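Local coordinates for dehalogenase (Rhodospirillaceae, PDB 6A41), which probably catalyses the removal of halogen from organic substrates, using a Rossmann-type chain of the enoyl-(acyl carrier protein) reductase family and assembling with three further copies, at residues 23-28 against 220-225; 175-180 against 215-220; 17-22 against 46-51; 29-34 against 72-77. All coordinates share one frame; numbering follows the deposited sequence.

Interaction 1 (23-28 against 220-225); sequences RIALAQ and TICFLC
Gln28 N is gripped by two carbonyls at the end of helix 18-27: it donates to Ile24 O at 2.8 Å and, weakly, to Ala25 O. These three residues, Ile24, Ala25 and Gln28, are also the ones that meet Cys222 of helix 214-225, the residue that makes the whole contact from the other side. With SG anti to its own carbonyl carbon (chi1 -73°), Cys222 sends its sulfur straight onto the neighbouring helix. There SG rests against Ala25, 3.4 Å from Ala25 N and 3.7 Å from Ala25 CB, while Ile24 CG2 lies at 3.9 Å from Cys222 SG. With only a methyl at Ala25, the helices come close, Ala25 CA lying 6.0 Å from Cys222 CA. Beyond the helix end, the extended side chain of Gln28 reaches over and lays its amide beside the cysteine methylene, Gln28 OE1 standing 3.6 Å from Cys222 CB. That carbonyl oxygen is buried without a polar partner, so the contact there is one of shape and not of bonding. Nearby, Arg23 forms a salt bridge with Asp215, and Phe223 stacks on Phe223 of the second subunit. Helices 18-27 and 214-225 lie side by side on one face of the parallel sheet, as in a Rossmann-type fold.

Interaction 2 (175-180 against 215-220); sequences NAVGSN and DELGAT
Leu217 carries CG anti to its backbone N (chi1 -176°), and Val177 does the same with CG1 (chi1 176°), which brings the two branches together between helix 214-225 and strand 172-179. Leu217 CD1 meets Val177 CG1 at 3.6 Å, the two side chains running alongside one another, head to tail. The second leucine methyl turns to Ser179 instead: Leu217 CD2 lies 3.5 Å from Ser179 OG, a van der Waals contact with the hydroxyl. One leucine thus spans two residues on the same side of the strand. With an alanine here, both methyls would be absent, and Val177 CG1 and Ser179 OG would probably be left facing a gap between strand and helix. The strand and helix run antiparallel at 165°, their axes 10.2 Å apart, as in the right-handed beta-alpha-beta crossover of a Rossmann fold, where the chain goes on from helix 214-225 to the neighbouring strand 236-239. His239 of that strand packs on Val177, Leu217 and Thr220. A turn further along the helix, Thr220 CG2 touches Val177 CG2 at 4.1 Å. Its hydroxyl looks back along its own helix: Thr220 OG1 donates to Glu216 O at 2.9 Å, reaching it from the face of the carbonyl plane opposite to Thr220 N, so two bonds hold that oxygen.

Interaction 3 (17-22 against 46-51); sequences AGHGTT and HKYESQ
A side-chain hydrogen bond between two helices, Tyr48 OH to Thr22 OG1, joins helix 18-27 to helix 42-51 above strand 31-34, over axes 12.1 Å apart and inclined at 40°. The distance between Tyr48 OH and Thr22 OG1 is 2.8 Å, with OG1 in the plane of the phenol ring at its edge. Tyr48 has CG anti to its backbone N (chi1 174°), which sends the ring out across the distance between the helices to meet the threonine head on. Thr22 OG1 accepts from Tyr48 OH and donates to Gly18 O at 2.7 Å, and the two bonds fix the threonine rotation; its methyl is pressed close as well, with Thr22 CG2 at 3.2 Å from Tyr48 OH. A valine in place of Thr22 would probably leave the buried phenol without its acceptor and Gly18 O with one bond fewer. Nearer the surface the contact is thinner. Gln51 NE2 stands 3.6 Å from His19 CE1, the amide and imidazole planes nearly perpendicular at 85°, while the strongest polar tie of His19 runs from NE2 to Glu14. Phe52 and Phe39 complete the aromatic surroundings of Tyr48, whose ring also packs on Val32 and Ala34. The two are crossover helices of successive beta-alpha-beta units, 7-10 to 31-34 and 31-34 to 56-57, of a Rossmann-type fold.

Interaction 4 (29-34 against 72-77); sequences GATVLA and KRHGHI
Leu33 forms the buried half of this contact and His74 with Thr31 the open half. Leu33 points from strand 31-34 at the last turn of helix 63-74, where its CD2 meets Arg73 CG at 4.0 Å; Leu33 CD2 also comes to 4.3 Å from His74 CD2, at the edge of the imidazole and near its plane. Val7 and Ala70 close round the same leucine. Only the aliphatic root of Arg73 takes part: a bend at chi2 (91°) carries its guanidinium away from the leucine. Residues alternate along the strand as in a three-layer alpha-beta-alpha sandwich of Rossmann type: Thr31 and Leu33 face helix 63-74, whereas Val32 between them packs on Ala25 and Leu26 of helix 18-27 across the sheet. On the solvent side the enclosure is lost. A single methyl, Thr31 CG2, meets the ring there, near at 3.4 Å from His74 NE2 but oblique and without a hydrogen bond, and His74 is exposed. Gly75, with phi 101°, is the first residue to leave helical angles, and the chain turns toward Ile77, whose side chain returns to the interior against Leu9 and Ala70.

In the fold
From the N terminus, helix 18-27 opens two contacts in succession. Its first turns begin interaction 3, which closes at helix 42-51; its last turn begins interaction 1, which closes only at helix 214-225 and so spans most of the chain. Strand 31-34 then opens interaction 4, closed at the end of helix 63-74. Interaction 3 crosses both interaction 1 and interaction 4, while interactions 4 and 2 each lie within the long span of interaction 1. Interaction 2 runs from strand 172-179 to helix 214-225, sharing Thr220 with interaction 1. Interactions 1 and 3 join helices of one face, 2 ties that face to the sheet, and 4 ties helix 63-74 of the other face to strand 31-34.

Interaction 1 (23-28 against 220-225)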
loop_
_atom_site.group_PDB
_atom_site.type_symbol
_atom_site.label_atom_id
_atom_site.label_comp_id
_atom_site.label_asym_id
_atom_site.label_seq_id
_atom_site.Cartn_x
_atom_site.Cartn_y
_atom_site.Cartn_z
ATOM N N ARG A 23 -15.086 -19.098 19.628
ATOM C CA ARG A 23 -16.204 -18.489 20.370
ATOM C C ARG A 23 -17.221 -17.778 19.457
ATOM O O ARG A 23 -18.475 -18.011 19.533
ATOM C CB ARG A 23 -15.685 -17.488 21.425
ATOM C CG ARG A 23 -16.759 -16.962 22.324
ATOM C CD ARG A 23 -16.299 -15.893 23.362
ATOM N NE ARG A 23 -15.266 -16.481 24.154
ATOM C CZ ARG A 23 -13.954 -16.238 24.152
ATOM N NH1 ARG A 23 -13.380 -15.339 23.440
ATOM N NH2 ARG A 23 -13.205 -16.996 24.965
ATOM N N ILE A 24 -16.712 -16.913 18.605
ATOM C CA ILE A 24 -17.599 -16.217 17.662
ATOM C C ILE A 24 -18.165 -17.156 16.595
ATOM O O ILE A 24 -19.372 -17.052 16.311
ATOM C CB ILE A 24 -16.883 -14.994 17.039
ATOM C CG1 ILE A 24 -16.465 -13.945 18.110
ATOM C CG2 ILE A 24 -17.813 -14.277 16.073
ATOM C CD1 ILE A 24 -17.613 -13.446 18.985
ATOM N N ALA A 25 -17.351 -18.061 16.034
ATOM C CA ALA A 25 -17.834 -18.951 14.986
ATOM C C ALA A 25 -19.037 -19.768 15.542
ATOM O O ALA A 25 -20.055 -19.944 14.899
ATOM C CB ALA A 25 -16.717 -19.860 14.569
ATOM N N LEU A 26 -18.912 -20.241 16.793
ATOM C CA LEU A 26 -19.980 -21.064 17.401
ATOM C C LEU A 26 -21.232 -20.224 17.615
ATOM O O LEU A 26 -22.324 -20.653 17.370
ATOM C CB LEU A 26 -19.464 -21.708 18.695
ATOM C CG LEU A 26 -18.495 -22.838 18.656
ATOM C CD1 LEU A 26 -18.140 -23.196 20.084
ATOM C CD2 LEU A 26 -19.081 -24.045 17.976
ATOM N N ALA A 27 -21.052 -18.969 18.022
ATOM C CA ALA A 27 -22.171 -18.034 18.272
ATOM C C ALA A 27 -22.824 -17.708 16.966
ATOM O O ALA A 27 -23.989 -17.407 16.914
ATOM C CB ALA A 27 -21.632 -16.729 18.915
ATOM N N GLN A 28 -22.088 -17.763 15.866
ATOM C CA GLN A 28 -22.662 -17.482 14.531
ATOM C C GLN A 28 -23.114 -18.770 13.829
ATOM O O GLN A 28 -23.403 -18.779 12.607
ATOM C CB GLN A 28 -21.661 -16.734 13.692
ATOM C CG GLN A 28 -21.347 -15.300 14.183
ATOM C CD GLN A 28 -20.468 -14.491 13.181
ATOM O OE1 GLN A 28 -20.109 -14.997 12.102
ATOM N NE2 GLN A 28 -20.054 -13.223 13.557
ATOM N N THR A 220 -13.825 -10.666 13.038
ATOM C CA THR A 220 -13.195 -10.368 11.735
ATOM C C THR A 220 -12.893 -11.564 10.897
ATOM O O THR A 220 -13.186 -11.635 9.703
ATOM C CB THR A 220 -12.009 -9.403 11.942
ATOM O OG1 THR A 220 -12.487 -8.204 12.649
ATOM C CG2 THR A 220 -11.485 -9.020 10.640
ATOM N N ILE A 221 -12.235 -12.517 11.505
ATOM C CA ILE A 221 -11.970 -13.800 10.853
ATOM C C ILE A 221 -13.254 -14.505 10.440
ATOM O O ILE A 221 -13.356 -14.979 9.240
ATOM C CB ILE A 221 -11.052 -14.658 11.760
ATOM C CG1 ILE A 221 -9.697 -14.046 12.029
ATOM C CG2 ILE A 221 -10.997 -16.104 11.297
ATOM C CD1 ILE A 221 -9.025 -14.592 13.323
ATOM N N CYS A 222 -14.252 -14.567 11.325
ATOM C CA CYS A 222 -15.533 -15.098 10.993
ATOM C C CYS A 222 -16.231 -14.406 9.801
ATOM O O CYS A 222 -16.757 -15.050 8.887
ATOM C CB CYS A 222 -16.480 -15.112 12.176
ATOM S SG CYS A 222 -15.998 -16.400 13.357
ATOM N N PHE A 223 -16.160 -13.070 9.803
ATOM C CA PHE A 223 -16.687 -12.373 8.674
ATOM C C PHE A 223 -15.998 -12.855 7.331
ATOM O O PHE A 223 -16.745 -13.198 6.353
ATOM C CB PHE A 223 -16.548 -10.824 8.818
ATOM C CG PHE A 223 -16.854 -10.098 7.473
ATOM C CD1 PHE A 223 -18.130 -10.100 6.969
ATOM C CD2 PHE A 223 -15.816 -9.530 6.746
ATOM C CE1 PHE A 223 -18.449 -9.535 5.683
ATOM C CE2 PHE A 223 -16.063 -8.931 5.515
ATOM C CZ PHE A 223 -17.344 -8.944 5.007
ATOM N N LEU A 224 -14.671 -12.978 7.290
ATOM C CA LEU A 224 -14.016 -13.391 6.044
ATOM C C LEU A 224 -14.362 -14.834 5.664
ATOM O O LEU A 224 -14.373 -15.130 4.457
ATOM C CB LEU A 224 -12.502 -13.237 6.112
ATOM C CG LEU A 224 -12.122 -11.748 6.245
ATOM C CD1 LEU A 224 -10.658 -11.687 6.660
ATOM C CD2 LEU A 224 -12.398 -10.943 4.964
ATOM N N CYS A 225 -14.676 -15.690 6.653
ATOM C CA CYS A 225 -15.220 -17.056 6.403
ATOM C C CYS A 225 -16.664 -17.121 5.844
ATOM O O CYS A 225 -17.056 -18.185 5.393
ATOM C CB CYS A 225 -15.097 -17.952 7.633
ATOM S SG CYS A 225 -13.433 -18.158 8.254
#

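Interaction 2 (175-180 against 215-220)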
loop_
_atom_site.group_PDB
_atom_site.type_symbol
_atom_site.label_atom_id
_atom_site.label_comp_id
_atom_site.label_asym_id
_atom_site.label_seq_id
_atom_site.Cartn_x
_atom_site.Cartn_y
_atom_site.Cartn_z
ATOM N N ASN A 175 -7.498 -14.738 2.046
ATOM C CA ASN A 175 -7.236 -13.435 2.713
ATOM C C ASN A 175 -6.381 -13.645 3.977
ATOM O O ASN A 175 -6.212 -14.785 4.476
ATOM C CB ASN A 175 -8.574 -12.823 3.135
ATOM C CG ASN A 175 -9.428 -12.442 1.953
ATOM O OD1 ASN A 175 -10.525 -13.064 1.737
ATOM N ND2 ASN A 175 -8.989 -11.595 1.139
ATOM N N ALA A 176 -5.898 -12.527 4.550
ATOM C CA ALA A 176 -5.239 -12.568 5.850
ATOM C C ALA A 176 -5.813 -11.489 6.715
ATOM O O ALA A 176 -6.326 -10.439 6.202
ATOM C CB ALA A 176 -3.759 -12.323 5.719
ATOM N N VAL A 177 -5.744 -11.671 8.008
ATOM C CA VAL A 177 -6.084 -10.587 8.947
ATOM C C VAL A 177 -4.728 -10.220 9.599
ATOM O O VAL A 177 -4.065 -11.037 10.136
ATOM C CB VAL A 177 -7.052 -11.045 10.036
ATOM C CG1 VAL A 177 -7.283 -9.862 11.042
ATOM C CG2 VAL A 177 -8.423 -11.376 9.420
ATOM N N GLY A 178 -4.335 -8.963 9.478
ATOM C CA GLY A 178 -3.107 -8.437 9.984
ATOM C C GLY A 178 -3.358 -7.874 11.357
ATOM O O GLY A 178 -3.669 -6.698 11.511
ATOM N N SER A 179 -3.343 -8.729 12.326
ATOM C CA SER A 179 -3.586 -8.265 13.717
ATOM C C SER A 179 -2.435 -7.527 14.340
ATOM O O SER A 179 -1.269 -7.750 14.044
ATOM C CB SER A 179 -3.900 -9.454 14.646
ATOM O OG SER A 179 -4.516 -9.061 15.867
ATOM N N ASN A 180 -2.758 -6.605 15.246
ATOM C CA ASN A 180 -1.765 -6.152 16.243
ATOM C C ASN A 180 -2.559 -5.519 17.423
ATOM O O ASN A 180 -3.662 -5.058 17.283
ATOM C CB ASN A 180 -0.747 -5.085 15.658
ATOM C CG ASN A 180 0.680 -5.056 16.377
ATOM O OD1 ASN A 180 1.573 -4.253 15.983
ATOM N ND2 ASN A 180 0.855 -5.829 17.379
ATOM N N ASP A 215 -12.513 -11.393 20.871
ATOM C CA ASP A 215 -13.781 -11.425 20.140
ATOM C C ASP A 215 -13.946 -10.558 18.889
ATOM O O ASP A 215 -14.759 -10.919 18.003
ATOM C CB ASP A 215 -14.924 -11.195 21.063
ATOM C CG ASP A 215 -15.149 -12.470 21.955
ATOM O OD1 ASP A 215 -14.487 -13.559 21.783
ATOM O OD2 ASP A 215 -15.988 -12.366 22.820
ATOM N N GLU A 216 -13.186 -9.454 18.851
ATOM C CA GLU A 216 -13.134 -8.555 17.690
ATOM C C GLU A 216 -12.322 -9.196 16.581
ATOM O O GLU A 216 -12.758 -9.217 15.398
ATOM C CB GLU A 216 -12.553 -7.153 18.000
ATOM C CG GLU A 216 -13.507 -6.305 18.783
ATOM C CD GLU A 216 -12.898 -5.078 19.532
ATOM O OE1 GLU A 216 -11.745 -5.085 19.966
ATOM O OE2 GLU A 216 -13.664 -4.098 19.663
ATOM N N LEU A 217 -11.150 -9.692 16.970
ATOM C CA LEU A 217 -10.332 -10.490 15.965
ATOM C C LEU A 217 -11.125 -11.687 15.493
ATOM O O LEU A 217 -11.161 -11.958 14.275
ATOM C CB LEU A 217 -9.024 -10.869 16.578
ATOM C CG LEU A 217 -8.016 -11.601 15.691
ATOM C CD1 LEU A 217 -7.782 -10.929 14.415
ATOM C CD2 LEU A 217 -6.694 -11.722 16.394
ATOM N N GLY A 218 -11.758 -12.396 16.454
ATOM C CA GLY A 218 -12.591 -13.560 16.047
ATOM C C GLY A 218 -13.756 -13.193 15.060
ATOM O O GLY A 218 -14.000 -13.914 14.052
ATOM N N ALA A 219 -14.437 -12.097 15.337
ATOM C CA ALA A 219 -15.511 -11.656 14.512
ATOM C C ALA A 219 -14.992 -11.271 13.093
ATOM O O ALA A 219 -15.692 -11.516 12.095
ATOM C CB ALA A 219 -16.344 -10.459 15.089
ATOM N N THR A 220 -13.825 -10.666 13.038
ATOM C CA THR A 220 -13.195 -10.368 11.735
ATOM C C THR A 220 -12.893 -11.564 10.897
ATOM O O THR A 220 -13.186 -11.635 9.703
ATOM C CB THR A 220 -12.009 -9.403 11.942
ATOM O OG1 THR A 220 -12.487 -8.204 12.649
ATOM C CG2 THR A 220 -11.485 -9.020 10.640
#

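Interaction 3 (17-22 against 46-51)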
loop_
_atom_site.group_PDB
_atom_site.type_symbol
_atom_site.label_atom_id
_atom_site.label_comp_id
_atom_site.label_asym_id
_atom_site.label_seq_id
_atom_site.Cartn_x
_atom_site.Cartn_y
_atom_site.Cartn_z
ATOM N N ALA A 17 -5.333 -16.342 17.823
ATOM C CA ALA A 17 -6.729 -15.991 17.644
ATOM C C ALA A 17 -7.672 -17.188 17.817
ATOM O O ALA A 17 -8.894 -17.102 17.557
ATOM C CB ALA A 17 -6.942 -15.432 16.268
ATOM N N GLY A 18 -7.148 -18.324 18.273
ATOM C CA GLY A 18 -7.987 -19.570 18.312
ATOM C C GLY A 18 -9.272 -19.503 19.141
ATOM O O GLY A 18 -10.361 -19.966 18.714
ATOM N N HIS A 19 -9.146 -19.050 20.371
ATOM C CA HIS A 19 -10.275 -18.990 21.231
ATOM C C HIS A 19 -11.306 -17.989 20.803
ATOM O O HIS A 19 -12.507 -18.290 20.838
ATOM C CB HIS A 19 -9.848 -18.730 22.683
ATOM C CG HIS A 19 -9.219 -19.933 23.308
ATOM N ND1 HIS A 19 -9.181 -20.109 24.674
ATOM C CD2 HIS A 19 -8.784 -21.091 22.759
ATOM C CE1 HIS A 19 -8.611 -21.286 24.926
ATOM N NE2 HIS A 19 -8.356 -21.892 23.785
ATOM N N GLY A 20 -10.841 -16.775 20.452
ATOM C CA GLY A 20 -11.797 -15.698 19.949
ATOM C C GLY A 20 -12.546 -16.243 18.748
ATOM O O GLY A 20 -13.737 -16.086 18.647
ATOM N N THR A 21 -11.805 -16.863 17.795
ATOM C CA THR A 21 -12.421 -17.317 16.618
ATOM C C THR A 21 -13.408 -18.464 16.955
ATOM O O THR A 21 -14.466 -18.479 16.447
ATOM C CB THR A 21 -11.411 -17.793 15.573
ATOM O OG1 THR A 21 -10.472 -16.698 15.306
ATOM C CG2 THR A 21 -12.137 -18.177 14.281
ATOM N N THR A 22 -13.022 -19.414 17.804
ATOM C CA THR A 22 -13.932 -20.528 18.136
ATOM C C THR A 22 -15.258 -19.999 18.677
ATOM O O THR A 22 -16.364 -20.400 18.257
ATOM C CB THR A 22 -13.303 -21.395 19.236
ATOM O OG1 THR A 22 -12.150 -22.031 18.740
ATOM C CG2 THR A 22 -14.273 -22.466 19.706
ATOM N N HIS A 46 -10.517 -32.468 26.069
ATOM C CA HIS A 46 -11.651 -32.331 26.973
ATOM C C HIS A 46 -11.817 -30.910 27.523
ATOM O O HIS A 46 -12.903 -30.410 27.604
ATOM C CB HIS A 46 -11.619 -33.340 28.133
ATOM C CG HIS A 46 -11.641 -34.796 27.661
ATOM N ND1 HIS A 46 -11.192 -35.875 28.449
ATOM C CD2 HIS A 46 -11.973 -35.339 26.445
ATOM C CE1 HIS A 46 -11.297 -37.000 27.751
ATOM N NE2 HIS A 46 -11.719 -36.697 26.526
ATOM N N LYS A 47 -10.763 -30.299 27.911
ATOM C CA LYS A 47 -10.758 -28.910 28.369
ATOM C C LYS A 47 -11.225 -27.939 27.247
ATOM O O LYS A 47 -12.089 -27.036 27.476
ATOM C CB LYS A 47 -9.334 -28.618 28.777
ATOM C CG LYS A 47 -9.002 -27.294 29.348
ATOM C CD LYS A 47 -7.499 -27.304 29.721
ATOM C CE LYS A 47 -7.308 -26.656 31.084
ATOM N NZ LYS A 47 -7.975 -25.330 30.958
ATOM N N TYR A 48 -10.735 -28.136 26.014
ATOM C CA TYR A 48 -11.209 -27.232 24.899
ATOM C C TYR A 48 -12.737 -27.400 24.667
ATOM O O TYR A 48 -13.519 -26.487 24.520
ATOM C CB TYR A 48 -10.413 -27.520 23.635
ATOM C CG TYR A 48 -10.884 -26.781 22.400
ATOM C CD1 TYR A 48 -10.661 -25.411 22.253
ATOM C CD2 TYR A 48 -11.557 -27.451 21.429
ATOM C CE1 TYR A 48 -11.099 -24.719 21.142
ATOM C CE2 TYR A 48 -11.989 -26.777 20.330
ATOM C CZ TYR A 48 -11.798 -25.373 20.200
ATOM O OH TYR A 48 -12.196 -24.777 18.934
ATOM N N GLU A 49 -13.159 -28.642 24.562
ATOM C CA GLU A 49 -14.496 -28.990 24.265
ATOM C C GLU A 49 -15.446 -28.582 25.423
ATOM O O GLU A 49 -16.590 -28.164 25.154
ATOM C CB GLU A 49 -14.661 -30.454 23.893
ATOM C CG GLU A 49 -13.962 -30.809 22.566
ATOM C CD GLU A 49 -14.206 -32.225 22.064
ATOM O OE1 GLU A 49 -14.823 -33.014 22.846
ATOM O OE2 GLU A 49 -13.824 -32.569 20.926
ATOM N N SER A 50 -14.992 -28.619 26.645
ATOM C CA SER A 50 -15.855 -28.206 27.716
ATOM C C SER A 50 -15.971 -26.661 27.765
ATOM O O SER A 50 -17.006 -26.103 28.121
ATOM C CB SER A 50 -15.396 -28.861 29.004
ATOM O OG SER A 50 -14.449 -28.030 29.561
ATOM N N GLN A 51 -14.911 -25.946 27.402
ATOM C CA GLN A 51 -14.939 -24.476 27.290
ATOM C C GLN A 51 -15.759 -23.993 26.090
ATOM O O GLN A 51 -16.449 -22.968 26.214
ATOM C CB GLN A 51 -13.511 -24.005 27.182
ATOM C CG GLN A 51 -13.156 -22.570 27.261
ATOM C CD GLN A 51 -11.583 -22.469 27.344
ATOM O OE1 GLN A 51 -10.733 -23.524 27.347
ATOM N NE2 GLN A 51 -11.184 -21.252 27.450
#

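Interaction 4 (29-34 against 72-77)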
loop_
_atom_site.group_PDB
_atom_site.type_symbol
_atom_site.label_atom_id
_atom_site.label_comp_id
_atom_site.label_asym_id
_atom_site.label_seq_id
_atom_site.Cartn_x
_atom_site.Cartn_y
_atom_site.Cartn_z
ATOM N N GLY A 29 -23.168 -19.888 14.567
ATOM C CA GLY A 29 -23.722 -21.096 14.025
ATOM C C GLY A 29 -22.793 -22.096 13.365
ATOM O O GLY A 29 -23.294 -23.142 12.830
ATOM N N ALA A 30 -21.469 -21.815 13.311
ATOM C CA ALA A 30 -20.565 -22.744 12.682
ATOM C C ALA A 30 -20.392 -24.099 13.381
ATOM O O ALA A 30 -20.570 -24.192 14.597
ATOM C CB ALA A 30 -19.174 -22.106 12.461
ATOM N N THR A 31 -19.954 -25.081 12.593
ATOM C CA THR A 31 -19.356 -26.331 13.125
ATOM C C THR A 31 -17.818 -26.096 13.143
ATOM O O THR A 31 -17.195 -25.968 12.101
ATOM C CB THR A 31 -19.686 -27.495 12.191
ATOM O OG1 THR A 31 -21.097 -27.569 12.083
ATOM C CG2 THR A 31 -19.087 -28.856 12.635
ATOM N N VAL A 32 -17.229 -26.124 14.305
ATOM C CA VAL A 32 -15.853 -25.840 14.461
ATOM C C VAL A 32 -15.096 -27.143 14.741
ATOM O O VAL A 32 -15.442 -27.905 15.650
ATOM C CB VAL A 32 -15.641 -24.836 15.615
ATOM C CG1 VAL A 32 -14.166 -24.653 15.880
ATOM C CG2 VAL A 32 -16.347 -23.507 15.284
ATOM N N LEU A 33 -14.050 -27.354 13.964
ATOM C CA LEU A 33 -13.052 -28.360 14.121
ATOM C C LEU A 33 -11.728 -27.689 14.481
ATOM O O LEU A 33 -11.343 -26.695 13.842
ATOM C CB LEU A 33 -12.828 -29.067 12.806
ATOM C CG LEU A 33 -14.042 -29.658 12.135
ATOM C CD1 LEU A 33 -13.651 -30.383 10.897
ATOM C CD2 LEU A 33 -14.902 -30.477 13.129
ATOM N N ALA A 34 -11.055 -28.185 15.477
ATOM C CA ALA A 34 -9.878 -27.500 15.993
ATOM C C ALA A 34 -8.726 -28.459 16.045
ATOM O O ALA A 34 -8.864 -29.548 16.621
ATOM C CB ALA A 34 -10.136 -26.929 17.391
ATOM N N LYS A 72 -12.692 -36.355 7.152
ATOM C CA LYS A 72 -13.576 -37.437 7.572
ATOM C C LYS A 72 -14.739 -37.049 8.502
ATOM O O LYS A 72 -15.793 -37.651 8.463
ATOM C CB LYS A 72 -12.759 -38.501 8.303
ATOM C CG LYS A 72 -12.377 -39.694 7.509
ATOM C CD LYS A 72 -13.280 -40.886 7.887
ATOM C CE LYS A 72 -12.548 -42.204 7.755
ATOM N NZ LYS A 72 -11.809 -42.246 6.432
ATOM N N ARG A 73 -14.586 -36.035 9.339
ATOM C CA ARG A 73 -15.606 -35.752 10.324
ATOM C C ARG A 73 -16.948 -35.452 9.647
ATOM O O ARG A 73 -17.938 -36.053 10.066
ATOM C CB ARG A 73 -15.185 -34.592 11.244
ATOM C CG ARG A 73 -16.221 -34.176 12.271
ATOM C CD ARG A 73 -16.017 -34.930 13.524
ATOM N NE ARG A 73 -16.858 -34.458 14.605
ATOM C CZ ARG A 73 -17.155 -35.179 15.691
ATOM N NH1 ARG A 73 -16.707 -36.418 15.854
ATOM N NH2 ARG A 73 -17.930 -34.659 16.627
ATOM N N HIS A 74 -16.990 -34.497 8.704
ATOM C CA HIS A 74 -18.204 -34.109 7.974
ATOM C C HIS A 74 -18.163 -34.269 6.511
ATOM O O HIS A 74 -19.200 -34.130 5.820
ATOM C CB HIS A 74 -18.603 -32.633 8.272
ATOM C CG HIS A 74 -18.897 -32.447 9.686
ATOM N ND1 HIS A 74 -19.987 -33.072 10.285
ATOM C CD2 HIS A 74 -18.161 -31.920 10.690
ATOM C CE1 HIS A 74 -19.949 -32.856 11.591
ATOM N NE2 HIS A 74 -18.861 -32.149 11.858
ATOM N N GLY A 75 -17.002 -34.623 6.013
ATOM C CA GLY A 75 -16.868 -34.840 4.553
ATOM C C GLY A 75 -16.237 -33.654 3.910
ATOM O O GLY A 75 -15.883 -33.741 2.753
ATOM N N HIS A 76 -16.223 -32.461 4.552
ATOM C CA HIS A 76 -15.669 -31.288 3.887
ATOM C C HIS A 76 -15.266 -30.281 4.885
ATOM O O HIS A 76 -15.658 -30.378 5.983
ATOM C CB HIS A 76 -16.720 -30.660 2.923
ATOM C CG HIS A 76 -17.884 -30.032 3.588
ATOM N ND1 HIS A 76 -18.918 -30.761 4.109
ATOM C CD2 HIS A 76 -18.122 -28.736 3.955
ATOM C CE1 HIS A 76 -19.798 -29.961 4.683
ATOM N NE2 HIS A 76 -19.328 -28.728 4.627
ATOM N N ILE A 77 -14.521 -29.300 4.411
ATOM C CA ILE A 77 -14.134 -28.085 5.168
ATOM C C ILE A 77 -14.520 -26.824 4.358
ATOM O O ILE A 77 -14.073 -26.668 3.216
ATOM C CB ILE A 77 -12.615 -28.061 5.499
ATOM C CG1 ILE A 77 -12.264 -29.243 6.430
ATOM C CG2 ILE A 77 -12.192 -26.747 6.132
ATOM C CD1 ILE A 77 -10.761 -29.572 6.393
#